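Local coordinates for thiamine-binding periplasmic protein (Escherichia coli, PDB 2QRY), which binds thiamine, thiamine phosphate and thiamine diphosphate with high affinity in the periplasm as the solute-binding component of the ThiBPQ ABC transporter for thiamine import, at residues A[180-183]-A[184-188]; A[205-209]-A[210-214]; A[267-271]-A[272-276]; A[314-317]-A[318-322]. All blocks are in the same frame, centred on the assembly; numbering follows the deposited sequence.

Interaction 1 (A[180-183]-A[184-188]); sequences DDAP and QAWQK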
loop_
_atom_site.group_PDB
_atom_site.type_symbol
_atom_site.label_atom_id
_atom_site.label_comp_id
_atom_site.label_asym_id
_atom_site.label_seq_id
_atom_site.Cartn_x
_atom_site.Cartn_y
_atom_site.Cartn_z
ATOM N N ASP A 180 -10.040 16.733 -14.670
ATOM C CA ASP A 180 -10.298 16.335 -16.042
ATOM C C ASP A 180 -9.091 16.469 -16.961
ATOM O O ASP A 180 -9.146 16.049 -18.113
ATOM C CB ASP A 180 -11.477 17.117 -16.626
ATOM C CG ASP A 180 -12.812 16.662 -16.061
ATOM O OD1 ASP A 180 -12.946 15.459 -15.746
ATOM O OD2 ASP A 180 -13.731 17.502 -15.943
ATOM N N ASP A 181 -8.003 17.045 -16.459
ATOM C CA ASP A 181 -6.801 17.195 -17.270
ATOM C C ASP A 181 -5.805 16.068 -17.050
ATOM O O ASP A 181 -4.687 16.121 -17.543
ATOM C CB ASP A 181 -6.116 18.537 -16.991
ATOM C CG ASP A 181 -6.775 19.689 -17.726
ATOM O OD1 ASP A 181 -7.033 19.543 -18.939
ATOM O OD2 ASP A 181 -7.027 20.742 -17.099
ATOM N N ALA A 182 -6.219 15.043 -16.316
ATOM C CA ALA A 182 -5.361 13.900 -16.033
ATOM C C ALA A 182 -4.738 13.253 -17.279
ATOM O O ALA A 182 -3.540 12.974 -17.305
ATOM C CB ALA A 182 -6.143 12.848 -15.235
ATOM N N PRO A 183 -5.542 13.007 -18.329
ATOM C CA PRO A 183 -4.991 12.384 -19.539
ATOM C C PRO A 183 -3.863 13.155 -20.212
ATOM O O PRO A 183 -2.875 12.562 -20.646
ATOM C CB PRO A 183 -6.220 12.215 -20.442
ATOM C CG PRO A 183 -7.145 13.291 -19.979
ATOM C CD PRO A 183 -6.987 13.256 -18.478
ATOM N N GLN A 184 -4.008 14.470 -20.303
ATOM C CA GLN A 184 -2.978 15.295 -20.919
ATOM C C GLN A 184 -1.734 15.237 -20.034
ATOM O O GLN A 184 -0.607 15.162 -20.525
ATOM C CB GLN A 184 -3.473 16.736 -21.057
ATOM C CG GLN A 184 -2.480 17.691 -21.717
ATOM C CD GLN A 184 -2.052 17.232 -23.108
ATOM O OE1 GLN A 184 -2.891 16.981 -23.982
ATOM N NE2 GLN A 184 -0.739 17.125 -23.321
ATOM N N ALA A 185 -1.948 15.261 -18.723
ATOM C CA ALA A 185 -0.842 15.187 -17.777
ATOM C C ALA A 185 -0.181 13.821 -17.925
ATOM O O ALA A 185 1.049 13.710 -17.927
ATOM C CB ALA A 185 -1.352 15.370 -16.353
ATOM N N TRP A 186 -1.000 12.784 -18.058
ATOM C CA TRP A 186 -0.479 11.436 -18.215
ATOM C C TRP A 186 0.386 11.292 -19.463
ATOM O O TRP A 186 1.409 10.602 -19.435
ATOM C CB TRP A 186 -1.623 10.411 -18.234
ATOM C CG TRP A 186 -2.063 9.976 -16.846
ATOM C CD1 TRP A 186 -3.284 10.180 -16.263
ATOM C CD2 TRP A 186 -1.268 9.283 -15.875
ATOM N NE1 TRP A 186 -3.295 9.659 -14.988
ATOM C CE2 TRP A 186 -2.070 9.106 -14.727
ATOM C CE3 TRP A 186 0.046 8.797 -15.865
ATOM C CZ2 TRP A 186 -1.599 8.461 -13.577
ATOM C CZ3 TRP A 186 0.513 8.158 -14.723
ATOM C CH2 TRP A 186 -0.308 7.995 -13.594
ATOM N N GLN A 187 -0.009 11.933 -20.560
ATOM C CA GLN A 187 0.798 11.848 -21.775
ATOM C C GLN A 187 2.184 12.445 -21.531
ATOM O O GLN A 187 3.186 11.924 -22.016
ATOM C CB GLN A 187 0.114 12.569 -22.935
ATOM C CG GLN A 187 -1.141 11.858 -23.411
ATOM C CD GLN A 187 -1.852 12.596 -24.526
ATOM O OE1 GLN A 187 -1.263 12.891 -25.568
ATOM N NE2 GLN A 187 -3.132 12.892 -24.314
ATOM N N LYS A 188 2.237 13.527 -20.758
ATOM C CA LYS A 188 3.500 14.179 -20.438
ATOM C C LYS A 188 4.344 13.299 -19.524
ATOM O O LYS A 188 5.566 13.244 -19.672
ATOM C CB LYS A 188 3.261 15.533 -19.760
ATOM C CG LYS A 188 2.608 16.580 -20.647
ATOM C CD LYS A 188 2.326 17.856 -19.860
ATOM C CE LYS A 188 1.625 18.906 -20.716
ATOM N NZ LYS A 188 1.237 20.093 -19.895
#
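Ala185 N returns to Asp181 O at 3.1 Å, closing the first turn of helix 182-190. The next bond is shorter, with Trp186 N 2.7 Å from Ala182 O, and Gln187 N follows at 2.9 Å from Pro183 O. Three consecutive i to i+4 bonds thus join 180-183 to 184-188, just after a 3-10 segment ends at Asp181. That residue holds the N-cap position without a side-chain capping bond, so its contribution to the turn is the backbone carbonyl.

The stretch is a worked example of how a helix begins. Pro183 lies in the first turn, where a backbone nitrogen without a hydrogen costs no i to i+4 bond, while its carbonyl still accepts from Gln187 N.

Among the side chains, the Trp186 indole stands out roughly across the helix, with its CD1 edge turned to the preceding turn. CG is anti to the carbonyl carbon (chi1 -85°), which sets that edge where CD1 lies 4.0 Å from Ala182 CB and Pro183 N approaches the ring near its plane. The same CD1 is 3.0 Å from Ala182 O, a tight approach beside the carbonyl that already accepts from Trp186 N. Gln187 leans back, CG coming within 3.3 Å of Pro183 O before the extended chain carries its amide past the proline carbonyl. Gln184, bent at chi2, turns its amide away. On the buried side Trp186 meets Trp324 edge-to-face and packs on Met174, while Ala185 touches Met174, Tyr178 and Val148.

Interaction 2 (A[205-209]-A[210-214]); sequences GLFLK and GESDL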
loop_
_atom_site.group_PDB
_atom_site.type_symbol
_atom_site.label_atom_id
_atom_site.label_comp_id
_atom_site.label_asym_id
_atom_site.label_seq_id
_atom_site.Cartn_x
_atom_site.Cartn_y
_atom_site.Cartn_z
ATOM N N GLY A 205 13.072 -2.286 -7.073
ATOM C CA GLY A 205 14.325 -2.945 -7.390
ATOM C C GLY A 205 15.018 -2.314 -8.584
ATOM O O GLY A 205 16.243 -2.140 -8.575
ATOM N N LEU A 206 14.248 -1.976 -9.617
ATOM C CA LEU A 206 14.829 -1.356 -10.799
ATOM C C LEU A 206 15.363 0.005 -10.390
ATOM O O LEU A 206 16.430 0.413 -10.829
ATOM C CB LEU A 206 13.785 -1.201 -11.905
ATOM C CG LEU A 206 13.201 -2.502 -12.459
ATOM C CD1 LEU A 206 12.009 -2.188 -13.337
ATOM C CD2 LEU A 206 14.270 -3.255 -13.239
ATOM N N PHE A 207 14.632 0.713 -9.536
ATOM C CA PHE A 207 15.106 2.015 -9.093
ATOM C C PHE A 207 16.474 1.854 -8.434
ATOM O O PHE A 207 17.439 2.518 -8.818
ATOM C CB PHE A 207 14.129 2.644 -8.096
ATOM C CG PHE A 207 14.721 3.782 -7.300
ATOM C CD1 PHE A 207 15.038 4.991 -7.911
ATOM C CD2 PHE A 207 14.969 3.634 -5.932
ATOM C CE1 PHE A 207 15.601 6.049 -7.169
ATOM C CE2 PHE A 207 15.525 4.676 -5.179
ATOM C CZ PHE A 207 15.844 5.890 -5.804
ATOM N N LEU A 208 16.554 0.962 -7.449
ATOM C CA LEU A 208 17.806 0.737 -6.737
ATOM C C LEU A 208 18.926 0.296 -7.670
ATOM O O LEU A 208 20.099 0.526 -7.384
ATOM C CB LEU A 208 17.615 -0.299 -5.633
ATOM C CG LEU A 208 16.659 0.123 -4.523
ATOM C CD1 LEU A 208 16.437 -1.039 -3.581
ATOM C CD2 LEU A 208 17.231 1.318 -3.780
ATOM N N LYS A 209 18.568 -0.342 -8.781
ATOM C CA LYS A 209 19.569 -0.779 -9.744
ATOM C C LYS A 209 20.000 0.378 -10.656
ATOM O O LYS A 209 20.913 0.232 -11.467
ATOM C CB LYS A 209 19.037 -1.963 -10.566
ATOM C CG LYS A 209 19.194 -3.303 -9.840
ATOM C CD LYS A 209 18.515 -4.474 -10.551
ATOM C CE LYS A 209 16.993 -4.424 -10.387
ATOM N NZ LYS A 209 16.294 -5.667 -10.850
ATOM N N GLY A 210 19.338 1.526 -10.509
ATOM C CA GLY A 210 19.682 2.697 -11.301
ATOM C C GLY A 210 18.896 2.928 -12.581
ATOM O O GLY A 210 19.212 3.842 -13.342
ATOM N N GLU A 211 17.866 2.126 -12.828
ATOM C CA GLU A 211 17.084 2.272 -14.049
ATOM C C GLU A 211 16.198 3.513 -14.118
ATOM O O GLU A 211 15.613 3.801 -15.165
ATOM C CB GLU A 211 16.261 1.010 -14.299
ATOM C CG GLU A 211 17.127 -0.242 -14.304
ATOM C CD GLU A 211 16.689 -1.280 -15.323
ATOM O OE1 GLU A 211 17.240 -2.405 -15.288
ATOM O OE2 GLU A 211 15.810 -0.977 -16.162
ATOM N N SER A 212 16.102 4.256 -13.020
ATOM C CA SER A 212 15.305 5.480 -13.028
ATOM C C SER A 212 15.763 6.456 -11.946
ATOM O O SER A 212 16.397 6.066 -10.969
ATOM C CB SER A 212 13.805 5.163 -12.868
ATOM O OG SER A 212 13.475 4.774 -11.549
ATOM N N ASP A 213 15.447 7.733 -12.141
ATOM C CA ASP A 213 15.811 8.775 -11.190
ATOM C C ASP A 213 14.810 8.799 -10.047
ATOM O O ASP A 213 15.144 9.179 -8.925
ATOM C CB ASP A 213 15.829 10.138 -11.882
ATOM C CG ASP A 213 16.863 10.219 -12.994
ATOM O OD1 ASP A 213 18.057 10.011 -12.706
ATOM O OD2 ASP A 213 16.484 10.496 -14.153
ATOM N N LEU A 214 13.579 8.384 -10.341
ATOM C CA LEU A 214 12.514 8.358 -9.347
ATOM C C LEU A 214 11.604 7.142 -9.513
ATOM O O LEU A 214 11.469 6.604 -10.616
ATOM C CB LEU A 214 11.663 9.624 -9.470
ATOM C CG LEU A 214 12.354 10.982 -9.338
ATOM C CD1 LEU A 214 11.940 11.889 -10.485
ATOM C CD2 LEU A 214 11.992 11.602 -8.004
#
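Two backbone hydrogen bonds join Leu206 and Phe207 to the residues that follow the helix. Glu211 N donates to Leu206 O at 3.0 Å, and inside that loop Gly210 N donates to Phe207 O at 2.7 Å, arriving from above the carbonyl plane. With the positive phi of Gly210 (94°), the nested pair makes a Schellman motif, a classical way of ending a helix; glycine suits this conformation because it has no CB to press against Lys209 O.

Van der Waals contacts accompany the cap. Leu206 and Glu211, brought together by the outer bond, cross obliquely: their CB atoms are 4.1 Å apart, and Leu206 CD2 lies 3.7 Å from Glu211 OE1, so the methyl meets the carboxylate end. Phe207 reaches further along the chain. With CG anti to the backbone N (chi1 163°), its ring extends beside the loop that leads to strand 214-218, Asp213 O standing at the ring edge 3.6 Å from CE1. Ser212 OG also lies at that edge, in plane, 4.0 Å from CD1. Leu206 packs on Ile157, Thr195 and Thr197, and Phe207 on Val131.

Side-chain polar bonds hold the exit from the turn. Ser212 OG donates to Leu214 O at 2.9 Å, bridging the entry into the strand, and Asp213 OD2 accepts from Arg155 N beside strand 156-159. Lys209 NZ and Glu211 OE1 remain 5.6 Å apart, a separation at which opposite charges may still attract weakly.

Interaction 3 (A[267-271]-A[272-276]); sequences QFMVS and PAFQN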
loop_
_atom_site.group_PDB
_atom_site.type_symbol
_atom_site.label_atom_id
_atom_site.label_comp_id
_atom_site.label_asym_id
_atom_site.label_seq_id
_atom_site.Cartn_x
_atom_site.Cartn_y
_atom_site.Cartn_z
ATOM N N GLN A 267 -8.067 -9.440 15.294
ATOM C CA GLN A 267 -7.962 -8.700 16.550
ATOM C C GLN A 267 -6.496 -8.590 16.940
ATOM O O GLN A 267 -6.025 -7.531 17.345
ATOM C CB GLN A 267 -8.732 -9.418 17.663
ATOM C CG GLN A 267 -8.763 -8.675 19.001
ATOM C CD GLN A 267 -9.594 -7.401 18.954
ATOM O OE1 GLN A 267 -10.785 -7.429 18.629
ATOM N NE2 GLN A 267 -8.968 -6.274 19.287
ATOM N N PHE A 268 -5.787 -9.703 16.810
ATOM C CA PHE A 268 -4.370 -9.772 17.136
ATOM C C PHE A 268 -3.557 -8.864 16.222
ATOM O O PHE A 268 -2.455 -8.430 16.561
ATOM C CB PHE A 268 -3.904 -11.228 17.014
ATOM C CG PHE A 268 -2.433 -11.384 16.789
ATOM C CD1 PHE A 268 -1.918 -11.440 15.496
ATOM C CD2 PHE A 268 -1.556 -11.465 17.864
ATOM C CE1 PHE A 268 -0.549 -11.577 15.278
ATOM C CE2 PHE A 268 -0.183 -11.601 17.659
ATOM C CZ PHE A 268 0.321 -11.657 16.365
HETATM N N MSE A 269 -4.122 -8.570 15.061
HETATM C CA MSE A 269 -3.463 -7.726 14.082
HETATM C C MSE A 269 -3.318 -6.288 14.581
HETATM O O MSE A 269 -2.256 -5.683 14.440
HETATM C CB MSE A 269 -4.252 -7.767 12.776
HETATM C CG MSE A 269 -3.557 -7.131 11.603
HETATM SE SE MSE A 269 -4.525 -7.508 9.983
HETATM C CE MSE A 269 -6.039 -6.330 10.247
ATOM N N VAL A 270 -4.381 -5.745 15.166
ATOM C CA VAL A 270 -4.339 -4.383 15.679
ATOM C C VAL A 270 -3.704 -4.316 17.068
ATOM O O VAL A 270 -3.796 -3.292 17.750
ATOM C CB VAL A 270 -5.747 -3.776 15.761
ATOM C CG1 VAL A 270 -6.373 -3.750 14.389
ATOM C CG2 VAL A 270 -6.602 -4.578 16.726
ATOM N N SER A 271 -3.057 -5.403 17.482
ATOM C CA SER A 271 -2.422 -5.442 18.792
ATOM C C SER A 271 -0.920 -5.225 18.652
ATOM O O SER A 271 -0.386 -5.253 17.546
ATOM C CB SER A 271 -2.679 -6.787 19.469
ATOM O OG SER A 271 -1.796 -7.778 18.980
ATOM N N PRO A 272 -0.220 -5.010 19.779
ATOM C CA PRO A 272 1.227 -4.783 19.812
ATOM C C PRO A 272 2.099 -5.883 19.210
ATOM O O PRO A 272 3.064 -5.593 18.504
ATOM C CB PRO A 272 1.508 -4.580 21.299
ATOM C CG PRO A 272 0.254 -3.915 21.775
ATOM C CD PRO A 272 -0.812 -4.751 21.104
ATOM N N ALA A 273 1.780 -7.138 19.495
ATOM C CA ALA A 273 2.579 -8.244 18.967
ATOM C C ALA A 273 2.691 -8.155 17.444
ATOM O O ALA A 273 3.695 -8.561 16.853
ATOM C CB ALA A 273 1.958 -9.575 19.370
ATOM N N PHE A 274 1.652 -7.608 16.820
ATOM C CA PHE A 274 1.601 -7.448 15.369
ATOM C C PHE A 274 2.249 -6.120 14.997
ATOM O O PHE A 274 3.306 -6.075 14.367
ATOM C CB PHE A 274 0.137 -7.449 14.902
ATOM C CG PHE A 274 -0.033 -7.524 13.411
ATOM C CD1 PHE A 274 -0.125 -8.756 12.768
ATOM C CD2 PHE A 274 -0.103 -6.362 12.645
ATOM C CE1 PHE A 274 -0.287 -8.831 11.381
ATOM C CE2 PHE A 274 -0.264 -6.425 11.262
ATOM C CZ PHE A 274 -0.356 -7.667 10.627
ATOM N N GLN A 275 1.588 -5.044 15.413
ATOM C CA GLN A 275 2.018 -3.674 15.163
ATOM C C GLN A 275 3.504 -3.415 15.372
ATOM O O GLN A 275 4.114 -2.655 14.629
ATOM C CB GLN A 275 1.205 -2.736 16.047
ATOM C CG GLN A 275 -0.276 -2.741 15.721
ATOM C CD GLN A 275 -0.553 -2.219 14.324
ATOM O OE1 GLN A 275 -0.971 -2.964 13.433
ATOM N NE2 GLN A 275 -0.313 -0.932 14.124
ATOM N N ASN A 276 4.079 -4.046 16.388
ATOM C CA ASN A 276 5.491 -3.886 16.698
ATOM C C ASN A 276 6.399 -4.336 15.561
ATOM O O ASN A 276 7.579 -3.977 15.529
ATOM C CB ASN A 276 5.846 -4.673 17.968
ATOM C CG ASN A 276 5.746 -3.835 19.224
ATOM O OD1 ASN A 276 6.446 -2.837 19.368
ATOM N ND2 ASN A 276 4.876 -4.238 20.144
#
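A sharp break between helix 259-269 and the short helix 272-275 brings Phe268 and Met269 against Phe274, with Ser271 at the N-cap position and Pro272 as the first residue of the new helix. Ser271 O is gripped twice: Gln275 N donates to it at 2.9 Å, and Phe274 N does so at 3.2 Å from above the carbonyl plane. The serine hydroxyl looks back. Its OG, placed between the backbone N and the carbonyl carbon (chi1 80°), donates to Phe268 O at 2.6 Å and so ties the N-cap residue to the last turn of the preceding helix. Packing at the joint is tight, with Ser271 CB 3.2 Å from Pro272 CD.

Phe274 points toward 267-271 and carries most of the side-chain contact. Met269, a selenomethionine in this crystal, runs alongside it in the same direction; its CG sits over the middle of one ring face, 3.4 Å from the Phe274 centroid and 15° off the normal, a CH-pi contact. SE follows obliquely at 4.8 Å from that centroid. Phe268 crosses Phe274 at about a right angle: Phe268 CE1 meets the Phe274 ring at its edge, in plane, 3.8 Å from CD1, whereas Phe274 CB lies over a face of the Phe268 ring. Farther round, Ala273 CB touches Phe268 CE2.

Val43 of helix 40-48 touches both Phe268 and Phe274, and Leu83 and Phe123 lie against Met269 and Phe274. Ser-Pro at the N-cap and first helical positions is a recurrent helix start, here with the hydroxyl bonded back and a Met-aromatic contact across the break.

Interaction 4 (A[314-317]-A[318-322]); sequences AAQR and QAWIS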
loop_
_atom_site.group_PDB
_atom_site.type_symbol
_atom_site.label_atom_id
_atom_site.label_comp_id
_atom_site.label_asym_id
_atom_site.label_seq_id
_atom_site.Cartn_x
_atom_site.Cartn_y
_atom_site.Cartn_z
ATOM N N ALA A 314 -14.474 3.588 -6.358
ATOM C CA ALA A 314 -15.139 2.449 -6.978
ATOM C C ALA A 314 -16.025 2.895 -8.142
ATOM O O ALA A 314 -16.112 2.215 -9.165
ATOM C CB ALA A 314 -15.972 1.707 -5.942
ATOM N N ALA A 315 -16.671 4.047 -7.992
ATOM C CA ALA A 315 -17.549 4.569 -9.031
ATOM C C ALA A 315 -16.822 5.083 -10.277
ATOM O O ALA A 315 -17.384 5.076 -11.375
ATOM C CB ALA A 315 -18.418 5.681 -8.454
ATOM N N GLN A 316 -15.576 5.521 -10.124
ATOM C CA GLN A 316 -14.848 6.063 -11.267
ATOM C C GLN A 316 -13.496 5.450 -11.607
ATOM O O GLN A 316 -12.890 5.846 -12.595
ATOM C CB GLN A 316 -14.638 7.569 -11.073
ATOM C CG GLN A 316 -15.880 8.429 -11.186
ATOM C CD GLN A 316 -15.624 9.859 -10.726
ATOM O OE1 GLN A 316 -15.562 10.136 -9.523
ATOM N NE2 GLN A 316 -15.455 10.772 -11.684
ATOM N N ARG A 317 -13.013 4.494 -10.825
ATOM C CA ARG A 317 -11.693 3.949 -11.114
ATOM C C ARG A 317 -11.542 3.286 -12.478
ATOM O O ARG A 317 -10.463 3.344 -13.073
ATOM C CB ARG A 317 -11.229 2.989 -10.010
ATOM C CG ARG A 317 -11.901 1.628 -9.967
ATOM C CD ARG A 317 -11.067 0.663 -9.120
ATOM N NE ARG A 317 -11.742 -0.617 -8.939
ATOM C CZ ARG A 317 -11.171 -1.720 -8.464
ATOM N NH1 ARG A 317 -9.892 -1.721 -8.111
ATOM N NH2 ARG A 317 -11.887 -2.833 -8.347
ATOM N N GLN A 318 -12.609 2.673 -12.984
ATOM C CA GLN A 318 -12.531 2.012 -14.284
ATOM C C GLN A 318 -12.338 3.022 -15.407
ATOM O O GLN A 318 -11.539 2.799 -16.315
ATOM C CB GLN A 318 -13.779 1.169 -14.542
ATOM C CG GLN A 318 -14.051 0.126 -13.454
ATOM C CD GLN A 318 -12.918 -0.884 -13.272
ATOM O OE1 GLN A 318 -12.914 -1.655 -12.310
ATOM N NE2 GLN A 318 -11.960 -0.889 -14.197
ATOM N N ALA A 319 -13.055 4.137 -15.346
ATOM C CA ALA A 319 -12.911 5.152 -16.381
ATOM C C ALA A 319 -11.553 5.861 -16.271
ATOM O O ALA A 319 -10.938 6.182 -17.291
ATOM C CB ALA A 319 -14.046 6.166 -16.289
ATOM N N TRP A 320 -11.083 6.098 -15.047
ATOM C CA TRP A 320 -9.800 6.772 -14.860
ATOM C C TRP A 320 -8.644 5.895 -15.303
ATOM O O TRP A 320 -7.656 6.387 -15.845
ATOM C CB TRP A 320 -9.606 7.194 -13.399
ATOM C CG TRP A 320 -10.511 8.314 -13.002
ATOM C CD1 TRP A 320 -11.106 9.220 -13.834
ATOM C CD2 TRP A 320 -10.897 8.678 -11.671
ATOM N NE1 TRP A 320 -11.837 10.126 -13.107
ATOM C CE2 TRP A 320 -11.727 9.818 -11.776
ATOM C CE3 TRP A 320 -10.621 8.157 -10.401
ATOM C CZ2 TRP A 320 -12.285 10.445 -10.657
ATOM C CZ3 TRP A 320 -11.174 8.781 -9.289
ATOM C CH2 TRP A 320 -11.997 9.914 -9.427
ATOM N N ILE A 321 -8.767 4.597 -15.067
ATOM C CA ILE A 321 -7.738 3.658 -15.478
ATOM C C ILE A 321 -7.734 3.538 -17.006
ATOM O O ILE A 321 -6.674 3.475 -17.637
ATOM C CB ILE A 321 -7.977 2.281 -14.836
ATOM C CG1 ILE A 321 -7.485 2.321 -13.383
ATOM C CG2 ILE A 321 -7.278 1.189 -15.642
ATOM C CD1 ILE A 321 -7.810 1.095 -12.564
ATOM N N SER A 322 -8.926 3.524 -17.593
ATOM C CA SER A 322 -9.069 3.420 -19.038
ATOM C C SER A 322 -8.388 4.604 -19.718
ATOM O O SER A 322 -7.709 4.450 -20.729
ATOM C CB SER A 322 -10.553 3.382 -19.413
ATOM O OG SER A 322 -10.713 3.260 -20.811
HETATM O O HOH W 1 -15.566 2.579 -11.760
HETATM O O HOH W 2 -15.406 3.779 -13.940
#
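Ile321 N donates to Arg317 O at 2.9 Å and Trp320 N to Gln316 O at 3.1 Å, the two direct backbone bonds between 314-317 and 318-322. Immediately before them helix 310-328 is kinked: Gln318 N and Ala319 N make no bond to the turn before. Water takes over there. The first water donates to Ala314 O at 2.7 Å and accepts from Gln318 N, standing between a carbonyl and an amide that would pair in an uninterrupted helix. A second water accepts from Ala319 N at 2.8 Å and gives a weak, long bond to Ala315 O. The opening matches the backbone of Gln316, whose phi of -125° departs from the usual helical value. This is a worked example of a water-inserted helix: the hydrogen-bond pattern is bridged, and the chain bends.

Gln316 carries the main side-chain packing. Its CB lies over the six-membered ring of Trp320, 3.7 Å from the centroid and 9° off the normal, a CH-pi contact on the face that Gln316 O also overlooks. The rest of the chain extends across the benzene end of the indole, bringing NE2 to 3.3 Å from Trp320 CZ2 with amide and ring planes 47° apart. Away from the indole, Arg317 and Gln318 run side by side in the same direction, and Arg317 NE is 3.7 Å from Gln318 OE1. Ile321 CG1 rests 3.2 Å from Arg317 O.

Trp320 packs on Leu171, Leu172 and Gln175 of helix 165-178 and meets the ring of Phe308; Ile321 touches Leu171, while Arg317 lies on Ala92 of helix 90-96.

Overall arrangement
All four contacts are local and follow one another in series; none nests in or crosses another. Going from the N terminus, interaction 1 closes the first turn of helix 182-190, interaction 2 turns the chain out of helix 200-208 toward strand 214-218, interaction 3 joins helices 259-269 and 272-275, and interaction 4 spans a kink in helix 310-328 near the C terminus. Interactions 1 and 4, with centres about 15 Å apart, both pack on helix 165-178, so helices 182-190 and 310-328, far apart in sequence, meet it and each other. Interaction 3 lies on the opposite side of the chain's centre from the other three, its centre about 41 Å from that of interaction 1.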